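Local coordinates for probable secreted solute-binding lipoprotein (Streptomyces coelicolor, PDB 3I3V) that probably binds a solute outside the cell membrane and hands it to a membrane transporter, as a lipoprotein of the bacterial extracellular solute-binding family, at residues Asp6-Thr18 / Arg62-Asp74. Residues are numbered along the deposited sequence; the frame is centred on the assembly and turned at random.
Sequences DPDTLVVHTQLGT and RKEADVVMVNLYD
Strands 9-14 and 67-70 pair in parallel at the middle of a four-stranded sheet in one lobe of the solute-binding fold, with V12, H13 and T14 lying beside V67, V68 and M69. The backbone ladder runs from V67 N to V11 O, from H13 N to V67 O (2.8 Å) and from M69 N to H13 O, and closes with a weak bond from Q15 N to M69 O. Just before V67, the side chain of D66 extends the ladder: its OD2 takes the N-H of V11 at 2.7 Å, nearly straight at 168°, through the lone pair turned away from OD1. D66 N also bonds to V11 O, which thus holds two donors, and a salt bridge from K299 to the same OD2 probably steadies the carboxylate's negative charge. On one face V12 and V67 lie side by side, and the selenium of M69 (a selenomethionine) packs 3.9 Å from V12 CG1. T14 CG2 presses on M69 CB at 3.2 Å, a tight fit, while the bend at the end of the M69 chain (chi3 66°) brings CE to L16 CD1. V303 and F306 of helix 300-310 pack on the V12 and V67 end of this face. On the other, A65 CB meets H13 CB at 3.5 Å, and the imidazole reaches N47 through NE2. Just past strand 9-14, the extended Q15 side chain crosses that of V70, the last residue of strand 67-70, at about a right angle, its CD 3.5 Å from V70 CG1, and its NE2 bonds to G48 O. Cut back to an alanine, this position would probably leave G48 O without its amide donor and V70 CG1 less covered. Strand 41-46 runs parallel to 9-14 on its other side, and the order 41-46, 9-14, 67-70, with helices 23-36 and 51-60 making the connections, is the beta-alpha-beta arrangement typical of periplasmic-binding-protein lobes.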
loop_
_atom_site.group_PDB
_atom_site.type_symbol
_atom_site.label_atom_id
_atom_site.label_comp_id
_atom_site.label_asym_id
_atom_site.label_seq_id
_atom_site.Cartn_x
_atom_site.Cartn_y
_atom_site.Cartn_z
ATOM N N ASP C 6 48.515 -4.283 18.713
ATOM C CA ASP C 6 47.289 -3.503 18.888
ATOM C C ASP C 6 46.234 -3.898 17.891
ATOM O O ASP C 6 46.544 -4.424 16.834
ATOM C CB ASP C 6 47.542 -2.006 18.726
ATOM C CG ASP C 6 48.552 -1.483 19.724
ATOM O OD1 ASP C 6 48.704 -2.076 20.833
ATOM O OD2 ASP C 6 49.200 -0.454 19.426
ATOM N N PRO C 7 44.960 -3.687 18.237
ATOM C CA PRO C 7 43.902 -4.038 17.294
ATOM C C PRO C 7 44.131 -3.015 16.178
ATOM O O PRO C 7 45.098 -2.254 16.233
ATOM C CB PRO C 7 42.621 -3.773 18.092
ATOM C CG PRO C 7 43.039 -3.983 19.490
ATOM C CD PRO C 7 44.392 -3.298 19.533
ATOM N N ASP C 8 43.263 -2.973 15.181
ATOM C CA ASP C 8 43.438 -2.029 14.072
ATOM C C ASP C 8 44.839 -2.182 13.456
ATOM O O ASP C 8 45.316 -1.302 12.740
ATOM C CB ASP C 8 43.239 -0.570 14.527
ATOM C CG ASP C 8 42.362 -0.450 15.759
ATOM O OD1 ASP C 8 41.240 -1.002 15.762
ATOM O OD2 ASP C 8 42.808 0.204 16.723
ATOM N N THR C 9 45.501 -3.293 13.757
ATOM C CA THR C 9 46.816 -3.581 13.197
ATOM C C THR C 9 46.794 -5.030 12.791
ATOM O O THR C 9 46.858 -5.901 13.626
ATOM C CB THR C 9 47.939 -3.416 14.205
ATOM O OG1 THR C 9 48.173 -2.029 14.432
ATOM C CG2 THR C 9 49.214 -4.041 13.673
ATOM N N LEU C 10 46.725 -5.282 11.502
ATOM C CA LEU C 10 46.681 -6.631 11.021
ATOM C C LEU C 10 48.093 -7.006 10.619
ATOM O O LEU C 10 48.668 -6.323 9.788
ATOM C CB LEU C 10 45.779 -6.692 9.802
ATOM C CG LEU C 10 44.842 -7.851 9.531
ATOM C CD1 LEU C 10 44.859 -8.220 8.070
ATOM C CD2 LEU C 10 45.205 -9.019 10.389
ATOM N N VAL C 11 48.669 -8.060 11.205
ATOM C CA VAL C 11 50.030 -8.478 10.836
ATOM C C VAL C 11 49.890 -9.723 9.978
ATOM O O VAL C 11 49.281 -10.710 10.394
ATOM C CB VAL C 11 50.893 -8.822 12.067
ATOM C CG1 VAL C 11 52.306 -9.182 11.621
ATOM C CG2 VAL C 11 50.920 -7.653 13.036
ATOM N N VAL C 12 50.469 -9.664 8.784
ATOM C CA VAL C 12 50.407 -10.748 7.816
ATOM C C VAL C 12 51.786 -11.348 7.528
ATOM O O VAL C 12 52.687 -10.649 7.071
ATOM C CB VAL C 12 49.808 -10.241 6.475
ATOM C CG1 VAL C 12 49.827 -11.343 5.429
ATOM C CG2 VAL C 12 48.397 -9.739 6.700
ATOM N N HIS C 13 51.929 -12.647 7.796
ATOM C CA HIS C 13 53.170 -13.380 7.543
ATOM C C HIS C 13 52.980 -14.027 6.174
ATOM O O HIS C 13 52.211 -14.974 6.039
ATOM C CB HIS C 13 53.384 -14.451 8.618
ATOM C CG HIS C 13 54.813 -14.857 8.781
ATOM N ND1 HIS C 13 55.222 -15.774 9.712
ATOM C CD2 HIS C 13 55.926 -14.438 8.132
ATOM C CE1 HIS C 13 56.540 -15.907 9.641
ATOM N NE2 HIS C 13 56.985 -15.109 8.695
ATOM N N THR C 14 53.698 -13.514 5.177
ATOM C CA THR C 14 53.559 -13.945 3.785
ATOM C C THR C 14 54.816 -14.342 3.048
ATOM O O THR C 14 55.891 -13.822 3.320
ATOM C CB THR C 14 53.003 -12.804 2.931
ATOM O OG1 THR C 14 52.082 -12.037 3.705
ATOM C CG2 THR C 14 52.335 -13.332 1.693
ATOM N N GLN C 15 54.645 -15.208 2.053
ATOM C CA GLN C 15 55.743 -15.641 1.197
ATOM C C GLN C 15 55.810 -14.691 0.010
ATOM O O GLN C 15 56.757 -14.737 -0.771
ATOM C CB GLN C 15 55.507 -17.056 0.684
ATOM C CG GLN C 15 55.706 -18.126 1.731
ATOM C CD GLN C 15 55.585 -19.516 1.160
ATOM O OE1 GLN C 15 54.621 -19.825 0.454
ATOM N NE2 GLN C 15 56.559 -20.372 1.467
ATOM N N LEU C 16 54.789 -13.842 -0.120
ATOM C CA LEU C 16 54.701 -12.868 -1.202
ATOM C C LEU C 16 55.251 -11.528 -0.744
ATOM O O LEU C 16 55.105 -11.161 0.424
ATOM C CB LEU C 16 53.246 -12.657 -1.633
ATOM C CG LEU C 16 52.451 -13.831 -2.198
ATOM C CD1 LEU C 16 51.105 -13.326 -2.684
ATOM C CD2 LEU C 16 53.221 -14.483 -3.339
ATOM N N GLY C 17 55.852 -10.781 -1.667
ATOM C CA GLY C 17 56.388 -9.479 -1.301
ATOM C C GLY C 17 57.688 -9.117 -1.993
ATOM O O GLY C 17 58.052 -7.946 -2.064
ATOM N N THR C 18 58.399 -10.122 -2.492
ATOM C CA THR C 18 59.653 -9.884 -3.193
ATOM C C THR C 18 59.741 -10.665 -4.501
ATOM O O THR C 18 59.187 -10.240 -5.513
ATOM C CB THR C 18 60.867 -10.227 -2.310
ATOM O OG1 THR C 18 60.694 -11.527 -1.730
ATOM C CG2 THR C 18 61.025 -9.182 -1.210
ATOM N N ARG C 62 54.021 -17.074 21.399
ATOM C CA ARG C 62 52.735 -16.392 21.503
ATOM C C ARG C 62 52.741 -14.979 20.929
ATOM O O ARG C 62 52.229 -14.039 21.550
ATOM C CB ARG C 62 52.280 -16.360 22.965
ATOM C CG ARG C 62 52.079 -17.742 23.565
ATOM C CD ARG C 62 51.628 -17.646 25.012
ATOM N NE ARG C 62 51.569 -18.964 25.639
ATOM C CZ ARG C 62 50.765 -19.939 25.236
ATOM N NH1 ARG C 62 49.948 -19.743 24.210
ATOM N NH2 ARG C 62 50.788 -21.112 25.850
ATOM N N LYS C 63 53.327 -14.827 19.745
ATOM C CA LYS C 63 53.366 -13.527 19.086
ATOM C C LYS C 63 53.386 -13.694 17.564
ATOM O O LYS C 63 53.987 -12.897 16.851
ATOM C CB LYS C 63 54.579 -12.719 19.567
ATOM C CG LYS C 63 55.942 -13.323 19.229
ATOM C CD LYS C 63 57.081 -12.491 19.845
ATOM C CE LYS C 63 58.466 -13.001 19.442
ATOM N NZ LYS C 63 58.726 -12.901 17.968
ATOM N N GLU C 64 52.707 -14.732 17.079
ATOM C CA GLU C 64 52.649 -15.012 15.648
ATOM C C GLU C 64 51.721 -14.052 14.907
ATOM O O GLU C 64 50.805 -13.474 15.496
ATOM C CB GLU C 64 52.192 -16.457 15.394
ATOM C CG GLU C 64 50.701 -16.722 15.619
ATOM C CD GLU C 64 50.319 -16.780 17.093
ATOM O OE1 GLU C 64 49.134 -17.025 17.400
ATOM O OE2 GLU C 64 51.210 -16.583 17.943
ATOM N N ALA C 65 51.969 -13.893 13.610
ATOM C CA ALA C 65 51.162 -13.023 12.766
ATOM C C ALA C 65 49.688 -13.418 12.866
ATOM O O ALA C 65 49.368 -14.531 13.278
ATOM C CB ALA C 65 51.640 -13.121 11.318
ATOM N N ASP C 66 48.797 -12.505 12.482
ATOM C CA ASP C 66 47.355 -12.746 12.527
ATOM C C ASP C 66 46.863 -13.579 11.344
ATOM O O ASP C 66 45.895 -14.341 11.453
ATOM C CB ASP C 66 46.610 -11.408 12.540
ATOM C CG ASP C 66 47.097 -10.485 13.634
ATOM O OD1 ASP C 66 47.002 -10.875 14.818
ATOM O OD2 ASP C 66 47.576 -9.373 13.310
ATOM N N VAL C 67 47.530 -13.412 10.206
ATOM C CA VAL C 67 47.173 -14.121 8.981
ATOM C C VAL C 67 48.448 -14.619 8.326
ATOM O O VAL C 67 49.464 -13.912 8.286
ATOM C CB VAL C 67 46.449 -13.188 7.980
ATOM C CG1 VAL C 67 46.208 -13.916 6.674
ATOM C CG2 VAL C 67 45.132 -12.699 8.562
ATOM N N VAL C 68 48.396 -15.837 7.808
ATOM C CA VAL C 68 49.554 -16.424 7.156
ATOM C C VAL C 68 49.256 -16.714 5.694
ATOM O O VAL C 68 48.148 -17.096 5.344
ATOM C CB VAL C 68 49.976 -17.741 7.849
ATOM C CG1 VAL C 68 51.302 -18.221 7.280
ATOM C CG2 VAL C 68 50.070 -17.534 9.356
HETATM N N MSE C 69 50.240 -16.518 4.831
HETATM C CA MSE C 69 50.040 -16.799 3.421
HETATM C C MSE C 69 51.087 -17.786 2.955
HETATM O O MSE C 69 52.195 -17.400 2.595
HETATM C CB MSE C 69 50.113 -15.513 2.602
HETATM C CG MSE C 69 49.022 -14.500 2.950
HETATM SE SE MSE C 69 49.106 -12.880 1.868
HETATM C CE MSE C 69 48.658 -13.689 0.163
ATOM N N VAL C 70 50.719 -19.064 2.964
ATOM C CA VAL C 70 51.613 -20.148 2.549
ATOM C C VAL C 70 50.853 -21.206 1.765
ATOM O O VAL C 70 49.622 -21.255 1.785
ATOM C CB VAL C 70 52.256 -20.892 3.756
ATOM C CG1 VAL C 70 53.651 -20.413 3.978
ATOM C CG2 VAL C 70 51.395 -20.715 5.013
ATOM N N ASN C 71 51.601 -22.071 1.091
ATOM C CA ASN C 71 50.990 -23.131 0.323
ATOM C C ASN C 71 50.788 -24.331 1.237
ATOM O O ASN C 71 51.113 -24.283 2.428
ATOM C CB ASN C 71 51.864 -23.514 -0.877
ATOM C CG ASN C 71 53.258 -23.990 -0.466
ATOM O OD1 ASN C 71 53.815 -24.924 -1.063
ATOM N ND2 ASN C 71 53.835 -23.338 0.538
ATOM N N LEU C 72 50.246 -25.404 0.672
ATOM C CA LEU C 72 49.986 -26.614 1.424
ATOM C C LEU C 72 51.041 -27.658 1.111
ATOM O O LEU C 72 51.096 -28.187 0.000
ATOM C CB LEU C 72 48.603 -27.175 1.082
ATOM C CG LEU C 72 48.221 -28.388 1.938
ATOM C CD1 LEU C 72 48.025 -27.924 3.382
ATOM C CD2 LEU C 72 46.954 -29.046 1.408
ATOM N N TYR C 73 51.890 -27.941 2.090
ATOM C CA TYR C 73 52.917 -28.952 1.919
ATOM C C TYR C 73 53.173 -29.613 3.268
ATOM O O TYR C 73 52.607 -29.205 4.285
ATOM C CB TYR C 73 54.207 -28.344 1.354
ATOM C CG TYR C 73 54.980 -27.449 2.298
ATOM C CD1 TYR C 73 54.501 -26.185 2.656
ATOM C CD2 TYR C 73 56.204 -27.862 2.825
ATOM C CE1 TYR C 73 55.232 -25.350 3.520
ATOM C CE2 TYR C 73 56.936 -27.049 3.683
ATOM C CZ TYR C 73 56.453 -25.798 4.027
ATOM O OH TYR C 73 57.202 -24.991 4.853
ATOM N N ASP C 74 54.030 -30.627 3.268
ATOM C CA ASP C 74 54.357 -31.392 4.471
ATOM C C ASP C 74 54.184 -30.684 5.818
ATOM O O ASP C 74 53.358 -31.089 6.637
ATOM C CB ASP C 74 55.787 -31.933 4.378
ATOM C CG ASP C 74 56.105 -32.913 5.494
ATOM O OD1 ASP C 74 57.034 -32.636 6.289
ATOM O OD2 ASP C 74 55.417 -33.959 5.577
#